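Local structure of putative oxidoreductase (Mycobacterium avium, 3QHA) at residues G134-A137 and A138-E142; F243-Q246 and P247-T251. The protein is a putative oxidoreductase, probably an NAD(P)-dependent dehydrogenase of the 3-hydroxyisobutyrate dehydrogenase type that acts on a CH-OH group. One frame throughout, in Å; residues are numbered along the deposited sequence.

Contact 1. Residues G134-A137 and A138-E142; sequences GAAA and AARGE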
loop_
_atom_site.group_PDB
_atom_site.type_symbol
_atom_site.label_atom_id
_atom_site.label_comp_id
_atom_site.label_asym_id
_atom_site.label_seq_id
_atom_site.Cartn_x
_atom_site.Cartn_y
_atom_site.Cartn_z
ATOM N N GLY B 134 8.484 3.949 10.074
ATOM C CA GLY B 134 7.973 3.418 11.328
ATOM C C GLY B 134 8.980 3.336 12.454
ATOM O O GLY B 134 10.168 3.086 12.234
ATOM N N ALA B 135 8.471 3.540 13.667
ATOM C CA ALA B 135 9.254 3.449 14.887
ATOM C C ALA B 135 9.766 2.028 15.126
ATOM O O ALA B 135 10.873 1.848 15.633
ATOM C CB ALA B 135 8.416 3.914 16.077
ATOM N N ALA B 136 8.961 1.029 14.766
ATOM C CA ALA B 136 9.351 -0.375 14.934
ATOM C C ALA B 136 10.538 -0.715 14.039
ATOM O O ALA B 136 11.522 -1.300 14.499
ATOM C CB ALA B 136 8.179 -1.297 14.633
ATOM N N ALA B 137 10.437 -0.337 12.766
ATOM C CA ALA B 137 11.542 -0.469 11.818
ATOM C C ALA B 137 12.800 0.232 12.330
ATOM O O ALA B 137 13.912 -0.268 12.152
ATOM C CB ALA B 137 11.145 0.100 10.459
ATOM N N ALA B 138 12.609 1.390 12.963
ATOM C CA ALA B 138 13.716 2.196 13.479
ATOM C C ALA B 138 14.493 1.472 14.574
ATOM O O ALA B 138 15.723 1.512 14.593
ATOM C CB ALA B 138 13.200 3.536 13.995
ATOM N N ALA B 139 13.774 0.814 15.480
ATOM C CA ALA B 139 14.405 0.037 16.549
ATOM C C ALA B 139 15.169 -1.181 16.011
ATOM O O ALA B 139 16.189 -1.574 16.582
ATOM C CB ALA B 139 13.359 -0.403 17.575
ATOM N N ARG B 140 14.679 -1.762 14.915
ATOM C CA ARG B 140 15.255 -2.990 14.342
ATOM C C ARG B 140 16.384 -2.742 13.337
ATOM O O ARG B 140 17.034 -3.687 12.886
ATOM C CB ARG B 140 14.161 -3.814 13.651
ATOM C CG ARG B 140 13.108 -4.388 14.589
ATOM C CD ARG B 140 12.294 -5.479 13.899
ATOM N NE ARG B 140 11.698 -5.006 12.647
ATOM C CZ ARG B 140 10.442 -4.583 12.492
ATOM N NH1 ARG B 140 9.581 -4.568 13.509
ATOM N NH2 ARG B 140 10.038 -4.173 11.295
ATOM N N GLY B 141 16.610 -1.482 12.981
ATOM C CA GLY B 141 17.600 -1.134 11.969
ATOM C C GLY B 141 17.159 -1.508 10.564
ATOM O O GLY B 141 17.988 -1.882 9.734
ATOM N N GLU B 142 15.857 -1.395 10.301
ATOM C CA GLU B 142 15.274 -1.782 9.012
ATOM C C GLU B 142 14.648 -0.607 8.253
ATOM O O GLU B 142 13.878 -0.810 7.313
ATOM C CB GLU B 142 14.243 -2.904 9.222
ATOM C CG GLU B 142 14.875 -4.288 9.241
ATOM C CD GLU B 142 13.953 -5.371 9.776
ATOM O OE1 GLU B 142 12.713 -5.194 9.729
ATOM O OE2 GLU B 142 14.474 -6.411 10.245
#
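A Schellman motif closes the short helix 135-140, where the amide of E142 turns back to the carbonyl of A137. E142 N donates to A137 O at 2.9 Å, nearly straight at 171°; G141, with positive phi (72°), makes the reversal. One turn earlier the ladder is ordinary: A138 N bonds to G134 O (3.1 Å), G134 being the N-cap, A139 N to A135 O, and R140 N to A136 O, with a weak second bond from R140 N to A137 O. The R140 side chain folds back along the helix because its chain bends at chi3 (-55°). One face of its guanidinium thus lies over the A136-A137 backbone; A136 O sits 3.8 Å above that plane, displaced from its middle to the border, while NH1 comes within 3.7 Å of A136 CB. The edge of the same group serves E142: NE (3.1 Å) and NH2 (3.3 Å) both donate to E142 OE1, a side-on salt bridge to a single oxygen. OE1 lies close to the guanidinium plane, but both nitrogens reach it from one face of the carboxylate. This double grip fixes the rotation of the guanidinium. A137 and A138 pack on L143, and L222 of the second subunit packs on A137, R140 and E142. The Schellman C-cap leads directly into strand 143-148, antiparallel to strand 125-132 beside it in the Rossmann-type domain's sheet.

Contact 2. Residues F243-Q246 and P247-T251; sequences FLYQ and PFLHT
The phenol ring of Y245 is met obliquely by L249 CD2, with CE2 its nearest atom at 4.0 Å, and has Q246 NE2 in its plane at the edge; the F248 ring is approached, also obliquely, by L244 O. These groups flank the first turn of the long helix 245-268 in the C-terminal helical domain. CG of Y245 stands anti to the backbone N (chi1 -178°), and so does CG of L249, which leaves the two side chains side by side and pointing the same way, an i to i+4 pair. Q246 runs alongside L249 as well, bent at chi2 (-63°), with OE1 4.2 Å from L249 CD2. On another side of the helix L244 CB touches F248 CD1 at 4.2 Å; V231 packs on L244, while F248 packs on I229, L238 and L287, tying this turn to neighbouring parts of the domain. Three amides stitch the turn together: F248 N to L244 O (2.9 Å), L249 N to Y245 O, and H250 N to Q246 O (3.0 Å). P247, which has no N-H to give, sits in the first turn, where a helix needs no amide donor; its CD, where an N-H would be, lies 3.6 Å from F243 O. L244 O, which takes the F248 amide, also touches F248 CB at 3.2 Å.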
loop_
_atom_site.group_PDB
_atom_site.type_symbol
_atom_site.label_atom_id
_atom_site.label_comp_id
_atom_site.label_asym_id
_atom_site.label_seq_id
_atom_site.Cartn_x
_atom_site.Cartn_y
_atom_site.Cartn_z
ATOM N N PHE B 243 8.123 -5.103 -22.131
ATOM C CA PHE B 243 7.764 -6.239 -21.275
ATOM C C PHE B 243 6.609 -5.930 -20.329
ATOM O O PHE B 243 5.881 -6.834 -19.923
ATOM C CB PHE B 243 8.974 -6.714 -20.471
ATOM C CG PHE B 243 9.949 -7.504 -21.278
ATOM C CD1 PHE B 243 9.701 -8.834 -21.561
ATOM C CD2 PHE B 243 11.104 -6.922 -21.769
ATOM C CE1 PHE B 243 10.593 -9.573 -22.308
ATOM C CE2 PHE B 243 12.001 -7.660 -22.521
ATOM C CZ PHE B 243 11.744 -8.986 -22.791
ATOM N N LEU B 244 6.445 -4.657 -19.980
ATOM C CA LEU B 244 5.347 -4.234 -19.117
ATOM C C LEU B 244 4.054 -3.898 -19.871
ATOM O O LEU B 244 3.037 -3.633 -19.237
ATOM C CB LEU B 244 5.769 -3.026 -18.270
ATOM C CG LEU B 244 6.908 -3.249 -17.273
ATOM C CD1 LEU B 244 7.286 -1.940 -16.591
ATOM C CD2 LEU B 244 6.526 -4.297 -16.245
ATOM N N TYR B 245 4.072 -3.928 -21.203
ATOM C CA TYR B 245 2.921 -3.461 -21.988
ATOM C C TYR B 245 1.648 -4.270 -21.749
ATOM O O TYR B 245 0.623 -3.701 -21.376
ATOM C CB TYR B 245 3.252 -3.435 -23.482
ATOM C CG TYR B 245 2.130 -2.918 -24.370
ATOM C CD1 TYR B 245 1.962 -1.555 -24.597
ATOM C CD2 TYR B 245 1.253 -3.800 -25.002
ATOM C CE1 TYR B 245 0.942 -1.081 -25.422
ATOM C CE2 TYR B 245 0.233 -3.336 -25.825
ATOM C CZ TYR B 245 0.082 -1.977 -26.030
ATOM O OH TYR B 245 -0.928 -1.517 -26.846
ATOM N N GLN B 246 1.700 -5.582 -21.969
ATOM C CA GLN B 246 0.497 -6.410 -21.804
ATOM C C GLN B 246 0.020 -6.463 -20.348
ATOM O O GLN B 246 -1.180 -6.400 -20.100
ATOM C CB GLN B 246 0.690 -7.826 -22.371
ATOM C CG GLN B 246 0.657 -7.902 -23.901
ATOM C CD GLN B 246 -0.680 -7.482 -24.511
ATOM O OE1 GLN B 246 -1.735 -7.600 -23.883
ATOM N NE2 GLN B 246 -0.634 -6.997 -25.750
ATOM N N PRO B 247 0.950 -6.575 -19.381
ATOM C CA PRO B 247 0.527 -6.503 -17.980
ATOM C C PRO B 247 -0.145 -5.181 -17.592
ATOM O O PRO B 247 -1.164 -5.198 -16.904
ATOM C CB PRO B 247 1.835 -6.688 -17.208
ATOM C CG PRO B 247 2.691 -7.474 -18.120
ATOM C CD PRO B 247 2.351 -7.018 -19.503
ATOM N N PHE B 248 0.413 -4.053 -18.031
ATOM C CA PHE B 248 -0.165 -2.743 -17.701
ATOM C C PHE B 248 -1.486 -2.494 -18.426
ATOM O O PHE B 248 -2.399 -1.875 -17.873
ATOM C CB PHE B 248 0.837 -1.614 -17.975
ATOM C CG PHE B 248 1.723 -1.294 -16.796
ATOM C CD1 PHE B 248 2.249 -2.307 -16.004
ATOM C CD2 PHE B 248 2.017 0.024 -16.473
ATOM C CE1 PHE B 248 3.055 -2.010 -14.911
ATOM C CE2 PHE B 248 2.826 0.332 -15.383
ATOM C CZ PHE B 248 3.345 -0.686 -14.603
ATOM N N LEU B 249 -1.584 -2.989 -19.657
ATOM C CA LEU B 249 -2.821 -2.910 -20.419
ATOM C C LEU B 249 -3.923 -3.688 -19.700
ATOM O O LEU B 249 -5.039 -3.196 -19.546
ATOM C CB LEU B 249 -2.607 -3.462 -21.832
ATOM C CG LEU B 249 -3.614 -3.019 -22.888
ATOM C CD1 LEU B 249 -3.540 -1.514 -23.085
ATOM C CD2 LEU B 249 -3.355 -3.753 -24.198
ATOM N N HIS B 250 -3.591 -4.896 -19.253
ATOM C CA HIS B 250 -4.487 -5.720 -18.431
ATOM C C HIS B 250 -4.891 -4.972 -17.149
ATOM O O HIS B 250 -6.065 -4.956 -16.779
ATOM C CB HIS B 250 -3.798 -7.063 -18.122
ATOM C CG HIS B 250 -4.605 -8.005 -17.280
ATOM N ND1 HIS B 250 -5.782 -8.580 -17.711
ATOM C CD2 HIS B 250 -4.371 -8.512 -16.046
ATOM C CE1 HIS B 250 -6.250 -9.381 -16.770
ATOM N NE2 HIS B 250 -5.412 -9.358 -15.748
ATOM N N THR B 251 -3.922 -4.333 -16.495
ATOM C CA THR B 251 -4.191 -3.517 -15.303
ATOM C C THR B 251 -5.097 -2.309 -15.601
ATOM O O THR B 251 -5.962 -1.963 -14.791
ATOM C CB THR B 251 -2.877 -3.039 -14.642
ATOM O OG1 THR B 251 -2.142 -4.175 -14.166
ATOM C CG2 THR B 251 -3.157 -2.094 -13.473
#

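Contacts 1 and 2 belong to different halves of the chain: residues 134-142 to the NAD-binding Rossmann-type domain, residues 243-251 to the helical C-terminal domain of the 3-hydroxyisobutyrate dehydrogenase type. Their centres are 35 Å apart and their nearest atoms about 24 Å, with no touch. One spans a short helix from cap to cap; the other lies at the start of a long one. Both reach the second subunit, contact 1 through L222 and H218 of that chain and contact 2 through T251 on its F189. The side chain of A138 in contact 1 comes close to, but does not touch, the glycines G22, G24 and G27, which probably form the dinucleotide-binding GxGxxG turn; contact 2 is a surface element.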